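Local coordinates for protein putative acetyltransferase (Clostridium difficile, PDB 3DSB) that probably transfers an acyl group to a substrate not yet established, as a member of the GNAT acetyltransferase family, at residues Asp18-Phe23 against Tyr57-Val62; Lys65-Ile70 against Lys99-Tyr104; Tyr108-Cys113 against Ser139-Glu144. All coordinates share one frame; numbering follows the deposited sequence. Where two conformers were deposited one is given.

The three contacts are built round one mixed sheet. Interactions 1 and 2, with centres about 9 Å apart, lie on neighbouring strands, 56-62 and 65-77 respectively, which pair: H58 O lies 2.9 Å from I70 N, a probable hydrogen bond. Interaction 1 brings helix 17-32 onto one face of these strands, and interaction 2 brings the start of helix 101-115 onto the other. Interaction 3 uses the same helix further along, its centre about 15 Å from that of interaction 2 and about 20 Å from that of interaction 1. A sulfate sits at the helix start in interaction 2, while a bound trimethyl glycine lies about 9 Å from the Y57 side chain of interaction 1.

Interaction 1: residues Asp18-Phe23 against Tyr57-Val62; sequences DTIAKF and YHVYTV
The first torsion of I20 (chi1 -70°) sets CG2 anti to the backbone N and leaves CG1 beside that N, anti to the carbonyl carbon, while an extended chi2 of 170° carries CD1 on toward V59. Y57 in turn has CG anti to its own carbonyl carbon, which brings one face of the phenol ring against I20 CG2. That methyl stands over the ring face, 3.9 Å from the centroid and 23° off the normal, a CH-pi contact. It is offset toward the rim: its closest ring atom is Y57 CE1, at 3.6 Å from I20 CG2. The longer branch reaches between the two strand residues, with I20 CD1 4.1 Å from both Y57 CG and V59 CG1. One isoleucine therefore bridges two alternate residues of the strand, both of which point toward helix 17-32. V45 of helix 38-50 also packs on I20 and Y57. The polar end of the tyrosine is turned to the dimer partner, where Y57 OH hydrogen-bonds D78 of the second subunit. The contact between helix and strand is wholly apolar and buried: it rests on van der Waals packing and the CH-pi approach, and the one hydroxyl involved is satisfied across the subunit interface.

Interaction 2: residues Lys65-Ile70 against Lys99-Tyr104; sequences KVVAQI and KGIFNY. With SO4 (sulfate ion), chain C.
I101 meets V67 and A68 through its two branches, and both meetings are apolar. CG2 of I101 sits 3.6 Å from A68 CB. The longer branch ends in CD1, 4.1 Å from V67 CG2, with the valine and isoleucine side chains crossing at about a right angle. With CG1 beside the backbone N and chi2 extended, the isoleucine spreads over two consecutive strand residues, which in a regular strand would point to opposite faces. Here both point toward the helix because V67 and A68 form a classic beta bulge opposite Y60, and V67 has a psi of -5° in place of an extended value. Y60 and V92, from the strands on the two sides, also pack on I101.

The polar interactions belong to the backbone at the start of helix 101-115. G100 is the N-cap residue, and its positive phi of 87° suits a glycine; G100 O accepts a hydrogen bond from Y104 N at 2.9 Å. The amide of the second helical residue serves a bound sulfate, probably from the crystallisation liquor: F102 N donates to SO4 O1 at 2.9 Å, with an N-H...O angle of 159°. I101 N lies 3.4 Å from the same SO4 O1, and R98 N supplies a further hydrogen bond to the ion. Backbone amides at a helix start would be expected to favour an anion electrostatically.

In the GNAT signature, the loop between a central strand and the helix that follows it offers its backbone amides to the pyrophosphate of acetyl-CoA. The sulfate probably marks that position, with I101 packing the anion-binding helix start onto the bulged strand.

Interaction 3: residues Tyr108-Cys113 against Ser139-Glu144; sequences YIKNIC and SLNMYE
A Schellman motif ends helix 133-138, and K110 of helix 101-115 reaches across to the L140-N141 turn that follows it. The turn is identified by its hydrogen bonds, M142 N to Y137 O and N141 N to E138 O, and by the positive phi of N141, the C-prime residue. The lysine places its ammonium at the L140 carbonyl: K110 NZ donates to L140 O over 2.8 Å. The approach is from above the carbonyl plane, 48° out of it, with a C=O...N angle of 123°. With chi2 and chi4 extended, the bend at chi3 (62°) turns the lysine's end to that oxygen, and K110 CE follows at 3.5 Å from L140 O.

A water links the same ammonium to the neighbouring side chain, accepting from K110 NZ at 2.8 Å and from N141 ND2 at 2.6 Å. N107 OD1, one helical turn earlier, is a further, weak acceptor for K110 NZ. A positive charge beside the C-terminal end of helix 133-138 is probably favourable to the helix dipole. Alongside the polar bridge, the L140 side chain packs on N103, F106 and N107 of helix 101-115.

The chain then enters strand 143-152, where Y143 and E144 join an antiparallel ladder with a strand of the second subunit. The segments thus connect the central helix of a beta-alpha-beta crossover, between strands 82-92 and 119-127, to the short helix that precedes the last strand, a succession of elements typical of the C-terminal half of a GNAT fold.

Interaction 1: residues Asp18-Phe23 against Tyr57-Val62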
loop_
_atom_site.group_PDB
_atom_site.type_symbol
_atom_site.label_atom_id
_atom_site.label_comp_id
_atom_site.label_asym_id
_atom_site.label_seq_id
_atom_site.Cartn_x
_atom_site.Cartn_y
_atom_site.Cartn_z
ATOM N N ASP A 18 -3.005 -0.867 -24.301
ATOM C CA ASP A 18 -1.815 -1.397 -24.945
ATOM C C ASP A 18 -0.598 -0.512 -24.723
ATOM O O ASP A 18 0.513 -1.011 -24.489
ATOM C CB ASP A 18 -2.047 -1.584 -26.456
ATOM C CG ASP A 18 -2.960 -2.749 -26.767
ATOM O OD1 ASP A 18 -3.372 -3.474 -25.833
ATOM O OD2 ASP A 18 -3.268 -2.939 -27.969
ATOM N N THR A 19 -0.813 0.800 -24.785
ATOM C CA THR A 19 0.291 1.744 -24.571
ATOM C C THR A 19 0.799 1.692 -23.120
ATOM O O THR A 19 2.003 1.682 -22.879
ATOM C CB THR A 19 -0.147 3.146 -24.944
ATOM O OG1 THR A 19 -0.535 3.122 -26.325
ATOM C CG2 THR A 19 0.986 4.145 -24.749
ATOM N N ILE A 20 -0.108 1.669 -22.153
ATOM C CA ILE A 20 0.317 1.600 -20.737
ATOM C C ILE A 20 1.062 0.291 -20.452
ATOM O O ILE A 20 2.060 0.284 -19.706
ATOM C CB ILE A 20 -0.896 1.789 -19.802
ATOM C CG1 ILE A 20 -1.371 3.252 -19.891
ATOM C CG2 ILE A 20 -0.558 1.427 -18.378
ATOM C CD1 ILE A 20 -2.699 3.521 -19.198
ATOM N N ALA A 21 0.600 -0.806 -21.037
ATOM C CA ALA A 21 1.285 -2.076 -20.843
ATOM C C ALA A 21 2.700 -1.973 -21.487
ATOM O O ALA A 21 3.699 -2.340 -20.849
ATOM C CB ALA A 21 0.462 -3.250 -21.414
ATOM N N LYS A 22 2.812 -1.427 -22.711
ATOM C CA LYS A 22 4.125 -1.303 -23.319
ATOM C C LYS A 22 5.046 -0.417 -22.450
ATOM O O LYS A 22 6.215 -0.735 -22.239
ATOM C CB LYS A 22 3.982 -0.723 -24.742
ATOM C CG LYS A 22 5.281 -0.331 -25.412
ATOM C CD LYS A 22 5.015 0.263 -26.788
ATOM C CE LYS A 22 4.443 1.660 -26.657
ATOM N NZ LYS A 22 4.452 2.326 -28.008
ATOM N N PHE A 23 4.513 0.697 -21.945
ATOM C CA PHE A 23 5.326 1.593 -21.126
ATOM C C PHE A 23 5.826 0.880 -19.865
ATOM O O PHE A 23 6.983 1.050 -19.432
ATOM C CB PHE A 23 4.511 2.802 -20.675
ATOM C CG PHE A 23 4.312 3.867 -21.727
ATOM C CD1 PHE A 23 4.877 3.769 -22.989
ATOM C CD2 PHE A 23 3.574 5.004 -21.392
ATOM C CE1 PHE A 23 4.703 4.809 -23.943
ATOM C CE2 PHE A 23 3.363 6.030 -22.336
ATOM C CZ PHE A 23 3.937 5.924 -23.591
ATOM N N TYR A 57 -4.227 5.258 -13.131
ATOM C CA TYR A 57 -3.249 5.778 -14.072
ATOM C C TYR A 57 -3.677 7.143 -14.531
ATOM O O TYR A 57 -4.872 7.383 -14.804
ATOM C CB TYR A 57 -3.151 4.912 -15.320
ATOM C CG TYR A 57 -2.702 3.501 -15.106
ATOM C CD1 TYR A 57 -1.362 3.196 -14.990
ATOM C CD2 TYR A 57 -3.620 2.451 -15.191
ATOM C CE1 TYR A 57 -0.947 1.844 -14.857
ATOM C CE2 TYR A 57 -3.241 1.142 -15.047
ATOM C CZ TYR A 57 -1.889 0.835 -14.896
ATOM O OH TYR A 57 -1.556 -0.493 -14.754
ATOM N N HIS A 58 -2.687 8.026 -14.674
ATOM C CA HIS A 58 -2.854 9.264 -15.432
ATOM C C HIS A 58 -1.838 9.215 -16.562
ATOM O O HIS A 58 -0.710 8.708 -16.390
ATOM C CB HIS A 58 -2.613 10.515 -14.573
ATOM C CG HIS A 58 -3.676 10.754 -13.551
ATOM N ND1 HIS A 58 -3.729 10.053 -12.362
ATOM C CD2 HIS A 58 -4.763 11.569 -13.555
ATOM C CE1 HIS A 58 -4.785 10.448 -11.666
ATOM N NE2 HIS A 58 -5.433 11.360 -12.368
ATOM N N VAL A 59 -2.218 9.781 -17.703
ATOM C CA VAL A 59 -1.343 9.823 -18.852
ATOM C C VAL A 59 -1.185 11.273 -19.309
ATOM O O VAL A 59 -2.095 12.119 -19.150
ATOM C CB VAL A 59 -1.915 8.969 -20.022
ATOM C CG1 VAL A 59 -1.813 7.490 -19.683
ATOM C CG2 VAL A 59 -3.395 9.348 -20.367
ATOM N N TYR A 60 0.016 11.519 -19.830
ATOM C CA TYR A 60 0.369 12.810 -20.448
ATOM C C TYR A 60 0.197 12.650 -21.956
ATOM O O TYR A 60 0.725 11.721 -22.541
ATOM C CB TYR A 60 1.806 13.140 -20.080
ATOM C CG TYR A 60 2.283 14.531 -20.424
ATOM C CD1 TYR A 60 2.415 15.503 -19.429
ATOM C CD2 TYR A 60 2.665 14.847 -21.725
ATOM C CE1 TYR A 60 2.880 16.797 -19.735
ATOM C CE2 TYR A 60 3.145 16.094 -22.029
ATOM C CZ TYR A 60 3.264 17.054 -21.040
ATOM O OH TYR A 60 3.746 18.294 -21.380
ATOM N N THR A 61 -0.634 13.512 -22.561
ATOM C CA THR A 61 -0.909 13.371 -23.998
ATOM C C THR A 61 -0.544 14.632 -24.758
ATOM O O THR A 61 -0.645 15.758 -24.232
ATOM C CB THR A 61 -2.411 13.016 -24.276
ATOM O OG1 THR A 61 -3.251 14.122 -23.932
ATOM C CG2 THR A 61 -2.837 11.782 -23.452
ATOM N N VAL A 62 -0.125 14.418 -25.998
ATOM C CA VAL A 62 0.288 15.513 -26.876
ATOM C C VAL A 62 -0.442 15.306 -28.188
ATOM O O VAL A 62 -0.183 14.336 -28.882
ATOM C CB VAL A 62 1.813 15.493 -27.100
ATOM C CG1 VAL A 62 2.222 16.600 -28.104
ATOM C CG2 VAL A 62 2.593 15.642 -25.751
#

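Interaction 2: residues Lys65-Ile70 against Lys99-Tyr104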
loop_
_atom_site.group_PDB
_atom_site.type_symbol
_atom_site.label_atom_id
_atom_site.label_comp_id
_atom_site.label_asym_id
_atom_site.label_seq_id
_atom_site.Cartn_x
_atom_site.Cartn_y
_atom_site.Cartn_z
ATOM N N LYS A 65 -1.796 11.874 -28.437
ATOM C CA LYS A 65 -0.857 10.759 -28.314
ATOM C C LYS A 65 -0.401 10.621 -26.870
ATOM O O LYS A 65 0.101 11.589 -26.296
ATOM C CB LYS A 65 0.361 11.015 -29.198
ATOM C CG LYS A 65 1.386 9.905 -29.179
ATOM C CD LYS A 65 2.565 10.260 -30.091
ATOM C CE LYS A 65 3.706 9.248 -29.949
ATOM N NZ LYS A 65 3.254 7.831 -30.089
ATOM N N VAL A 66 -0.590 9.432 -26.298
ATOM C CA VAL A 66 -0.123 9.166 -24.950
ATOM C C VAL A 66 1.406 8.986 -24.997
ATOM O O VAL A 66 1.893 8.092 -25.692
ATOM C CB VAL A 66 -0.773 7.902 -24.397
ATOM C CG1 VAL A 66 -0.030 7.453 -23.123
ATOM C CG2 VAL A 66 -2.261 8.133 -24.136
ATOM N N VAL A 67 2.151 9.811 -24.248
ATOM C CA VAL A 67 3.606 9.766 -24.265
ATOM C C VAL A 67 4.229 9.522 -22.867
ATOM O O VAL A 67 5.449 9.411 -22.745
ATOM C CB VAL A 67 4.222 11.049 -24.872
ATOM C CG1 VAL A 67 3.682 11.287 -26.286
ATOM C CG2 VAL A 67 3.906 12.260 -24.019
ATOM N N ALA A 68 3.398 9.479 -21.816
ATOM C CA ALA A 68 3.906 9.160 -20.467
ATOM C C ALA A 68 2.788 8.746 -19.574
ATOM O O ALA A 68 1.621 9.005 -19.862
ATOM C CB ALA A 68 4.629 10.353 -19.865
ATOM N N GLN A 69 3.153 8.057 -18.488
ATOM C CA GLN A 69 2.134 7.604 -17.501
ATOM C C GLN A 69 2.673 7.677 -16.103
ATOM O O GLN A 69 3.890 7.563 -15.884
ATOM C CB GLN A 69 1.685 6.171 -17.776
ATOM C CG GLN A 69 2.785 5.118 -17.611
ATOM C CD GLN A 69 2.644 4.337 -16.274
ATOM O OE1 GLN A 69 1.784 3.453 -16.141
ATOM N NE2 GLN A 69 3.514 4.633 -15.316
ATOM N N ILE A 70 1.738 7.821 -15.166
ATOM C CA ILE A 70 2.091 7.689 -13.734
ATOM C C ILE A 70 0.950 6.921 -13.073
ATOM O O ILE A 70 -0.229 7.114 -13.431
ATOM C CB ILE A 70 2.294 9.098 -13.070
ATOM C CG1 ILE A 70 2.829 8.973 -11.649
ATOM C CG2 ILE A 70 1.064 9.981 -13.183
ATOM C CD1 ILE A 70 3.502 10.281 -11.096
ATOM N N LYS A 99 12.149 17.047 -21.431
ATOM C CA LYS A 99 11.199 18.124 -21.649
ATOM C C LYS A 99 10.366 18.434 -20.401
ATOM O O LYS A 99 9.402 19.194 -20.461
ATOM C CB LYS A 99 10.270 17.792 -22.828
ATOM C CG LYS A 99 10.979 17.642 -24.195
ATOM C CD LYS A 99 11.471 18.990 -24.751
ATOM C CE LYS A 99 11.995 18.758 -26.169
ATOM N NZ LYS A 99 12.503 20.019 -26.745
ATOM N N GLY A 100 10.747 17.833 -19.270
ATOM C CA GLY A 100 10.106 18.113 -17.974
ATOM C C GLY A 100 8.866 17.280 -17.659
ATOM O O GLY A 100 8.172 17.548 -16.679
ATOM N N ILE A 101 8.573 16.289 -18.503
ATOM C CA ILE A 101 7.343 15.499 -18.325
ATOM C C ILE A 101 7.337 14.711 -17.018
ATOM O O ILE A 101 6.287 14.656 -16.372
ATOM C CB ILE A 101 7.040 14.613 -19.534
ATOM C CG1 ILE A 101 6.783 15.514 -20.782
ATOM C CG2 ILE A 101 5.839 13.687 -19.246
ATOM C CD1 ILE A 101 6.603 14.697 -22.048
ATOM N N PHE A 102 8.474 14.116 -16.637
ATOM C CA PHE A 102 8.506 13.351 -15.389
ATOM C C PHE A 102 8.031 14.275 -14.243
ATOM O O PHE A 102 7.124 13.908 -13.464
ATOM C CB PHE A 102 9.921 12.813 -15.143
ATOM C CG PHE A 102 10.049 11.980 -13.903
ATOM C CD1 PHE A 102 10.144 10.613 -13.991
ATOM C CD2 PHE A 102 10.084 12.582 -12.662
ATOM C CE1 PHE A 102 10.267 9.832 -12.812
ATOM C CE2 PHE A 102 10.183 11.812 -11.495
ATOM C CZ PHE A 102 10.295 10.454 -11.573
ATOM N N ASN A 103 8.604 15.476 -14.169
ATOM C CA ASN A 103 8.209 16.382 -13.110
ATOM C C ASN A 103 6.780 16.935 -13.263
ATOM O O ASN A 103 6.120 17.162 -12.232
ATOM C CB ASN A 103 9.200 17.540 -12.950
ATOM C CG ASN A 103 10.503 17.113 -12.383
ATOM O OD1 ASN A 103 10.651 15.991 -11.890
ATOM N ND2 ASN A 103 11.466 18.024 -12.384
ATOM N N TYR A 104 6.292 17.171 -14.496
ATOM C CA TYR A 104 4.891 17.581 -14.666
ATOM C C TYR A 104 3.967 16.527 -14.045
ATOM O O TYR A 104 2.970 16.865 -13.363
ATOM C CB TYR A 104 4.502 17.764 -16.139
ATOM C CG TYR A 104 4.991 19.018 -16.814
ATOM C CD1 TYR A 104 4.756 20.266 -16.256
ATOM C CD2 TYR A 104 5.688 18.930 -18.014
ATOM C CE1 TYR A 104 5.227 21.428 -16.900
ATOM C CE2 TYR A 104 6.158 20.072 -18.671
ATOM C CZ TYR A 104 5.933 21.306 -18.097
ATOM O OH TYR A 104 6.419 22.437 -18.754
HETATM S S SO4 C . 12.138 13.314 -18.078
HETATM O O1 SO4 C . 10.760 13.646 -18.401
HETATM O O2 SO4 C . 12.107 11.996 -17.381
HETATM O O3 SO4 C . 13.011 13.173 -19.234
HETATM O O4 SO4 C . 12.640 14.259 -17.086
#

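Interaction 3: residues Tyr108-Cys113 against Ser139-Glu144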
loop_
_atom_site.group_PDB
_atom_site.type_symbol
_atom_site.label_atom_id
_atom_site.label_comp_id
_atom_site.label_asym_id
_atom_site.label_seq_id
_atom_site.Cartn_x
_atom_site.Cartn_y
_atom_site.Cartn_z
ATOM N N TYR A 108 1.814 16.977 -10.672
ATOM C CA TYR A 108 0.373 16.806 -10.803
ATOM C C TYR A 108 -0.183 15.950 -9.659
ATOM O O TYR A 108 -1.202 16.285 -9.067
ATOM C CB TYR A 108 0.058 16.139 -12.155
ATOM C CG TYR A 108 -1.411 16.147 -12.556
ATOM C CD1 TYR A 108 -1.922 17.233 -13.265
ATOM C CD2 TYR A 108 -2.267 15.076 -12.264
ATOM C CE1 TYR A 108 -3.226 17.297 -13.657
ATOM C CE2 TYR A 108 -3.639 15.148 -12.664
ATOM C CZ TYR A 108 -4.083 16.263 -13.364
ATOM O OH TYR A 108 -5.421 16.388 -13.795
ATOM N N ILE A 109 0.490 14.864 -9.334
ATOM C CA ILE A 109 0.037 14.005 -8.240
ATOM C C ILE A 109 0.233 14.732 -6.898
ATOM O O ILE A 109 -0.633 14.651 -6.020
ATOM C CB ILE A 109 0.743 12.633 -8.286
ATOM C CG1 ILE A 109 0.520 11.956 -9.656
ATOM C CG2 ILE A 109 0.310 11.775 -7.095
ATOM C CD1 ILE A 109 -0.907 11.806 -10.090
ATOM N N LYS A 110 1.347 15.444 -6.735
ATOM C CA LYS A 110 1.536 16.231 -5.481
ATOM C C LYS A 110 0.381 17.193 -5.303
ATOM O O LYS A 110 -0.107 17.359 -4.171
ATOM C CB LYS A 110 2.862 17.000 -5.475
ATOM C CG LYS A 110 4.080 16.121 -5.219
ATOM C CD LYS A 110 5.409 16.772 -5.566
ATOM C CE LYS A 110 5.654 17.970 -4.753
ATOM N NZ LYS A 110 6.975 18.571 -5.107
ATOM N N ASN A 111 -0.058 17.844 -6.399
ATOM C CA ASN A 111 -1.191 18.772 -6.308
ATOM C C ASN A 111 -2.484 18.073 -5.909
ATOM O O ASN A 111 -3.255 18.587 -5.085
ATOM C CB ASN A 111 -1.376 19.537 -7.638
ATOM C CG ASN A 111 -2.602 20.449 -7.610
ATOM O OD1 ASN A 111 -3.614 20.176 -8.267
ATOM N ND2 ASN A 111 -2.533 21.494 -6.810
ATOM N N ILE A 112 -2.731 16.903 -6.476
ATOM C CA ILE A 112 -3.894 16.103 -6.050
ATOM C C ILE A 112 -3.834 15.874 -4.533
ATOM O O ILE A 112 -4.839 16.038 -3.822
ATOM C CB ILE A 112 -3.978 14.724 -6.783
ATOM C CG1 ILE A 112 -4.450 14.927 -8.239
ATOM C CG2 ILE A 112 -4.843 13.706 -6.026
ATOM C CD1 ILE A 112 -4.326 13.665 -9.082
ATOM N N CYS A 113 -2.640 15.539 -4.026
ATOM C CA CYS A 113 -2.512 15.245 -2.579
ATOM C C CYS A 113 -2.737 16.510 -1.734
ATOM O O CYS A 113 -3.429 16.471 -0.702
ATOM C CB CYS A 113 -1.125 14.662 -2.282
ATOM S SG CYS A 113 -0.933 13.013 -3.008
ATOM N N SER A 139 14.774 16.416 -5.000
ATOM C CA SER A 139 14.489 17.617 -5.791
ATOM C C SER A 139 12.983 17.888 -5.902
ATOM O O SER A 139 12.558 19.003 -6.266
ATOM C CB SER A 139 15.140 17.528 -7.173
ATOM O OG SER A 139 16.533 17.766 -7.057
ATOM N N LEU A 140 12.182 16.856 -5.623
ATOM C CA LEU A 140 10.733 16.985 -5.618
ATOM C C LEU A 140 10.157 17.095 -4.186
ATOM O O LEU A 140 8.951 16.924 -3.978
ATOM C CB LEU A 140 10.112 15.797 -6.367
ATOM C CG LEU A 140 10.332 15.859 -7.894
ATOM C CD1 LEU A 140 10.258 14.448 -8.446
ATOM C CD2 LEU A 140 9.295 16.764 -8.518
ATOM N N ASN A 141 11.025 17.366 -3.215
ATOM C CA ASN A 141 10.623 17.511 -1.819
ATOM C C ASN A 141 10.112 16.204 -1.208
ATOM O O ASN A 141 9.242 16.200 -0.327
ATOM C CB ASN A 141 9.620 18.664 -1.600
ATOM C CG ASN A 141 10.222 20.022 -1.932
ATOM O OD1 ASN A 141 11.427 20.213 -1.845
ATOM N ND2 ASN A 141 9.387 20.960 -2.328
HETATM N N MSE A 142 10.644 15.097 -1.704
HETATM C CA MSE A 142 10.319 13.788 -1.179
HETATM C C MSE A 142 11.581 13.194 -0.537
HETATM O O MSE A 142 12.663 13.163 -1.165
HETATM C CB MSE A 142 9.784 12.923 -2.322
HETATM C CG MSE A 142 9.041 11.736 -1.857
HETATM SE SE MSE A 142 8.372 10.716 -3.375
HETATM C CE MSE A 142 6.762 10.045 -2.525
ATOM N N TYR A 143 11.456 12.734 0.703
ATOM C CA TYR A 143 12.630 12.363 1.504
ATOM C C TYR A 143 12.507 10.991 2.070
ATOM O O TYR A 143 11.399 10.441 2.244
ATOM C CB TYR A 143 12.908 13.390 2.635
ATOM C CG TYR A 143 12.931 14.805 2.110
ATOM C CD1 TYR A 143 14.029 15.263 1.417
ATOM C CD2 TYR A 143 11.835 15.677 2.284
ATOM C CE1 TYR A 143 14.088 16.571 0.896
ATOM C CE2 TYR A 143 11.881 17.013 1.751
ATOM C CZ TYR A 143 13.017 17.418 1.047
ATOM O OH TYR A 143 13.143 18.709 0.512
ATOM N N GLU A 144 13.663 10.389 2.307
ATOM C CA GLU A 144 13.677 9.025 2.780
ATOM C C GLU A 144 13.056 8.888 4.182
ATOM O O GLU A 144 13.342 9.686 5.085
ATOM C CB GLU A 144 15.125 8.558 2.775
ATOM C CG GLU A 144 15.291 7.151 3.098
ATOM C CD GLU A 144 16.735 6.683 2.877
ATOM O OE1 GLU A 144 17.651 7.520 2.630
ATOM O OE2 GLU A 144 16.917 5.460 2.932
HETATM O O HOH W 1 7.002 20.668 -3.264
#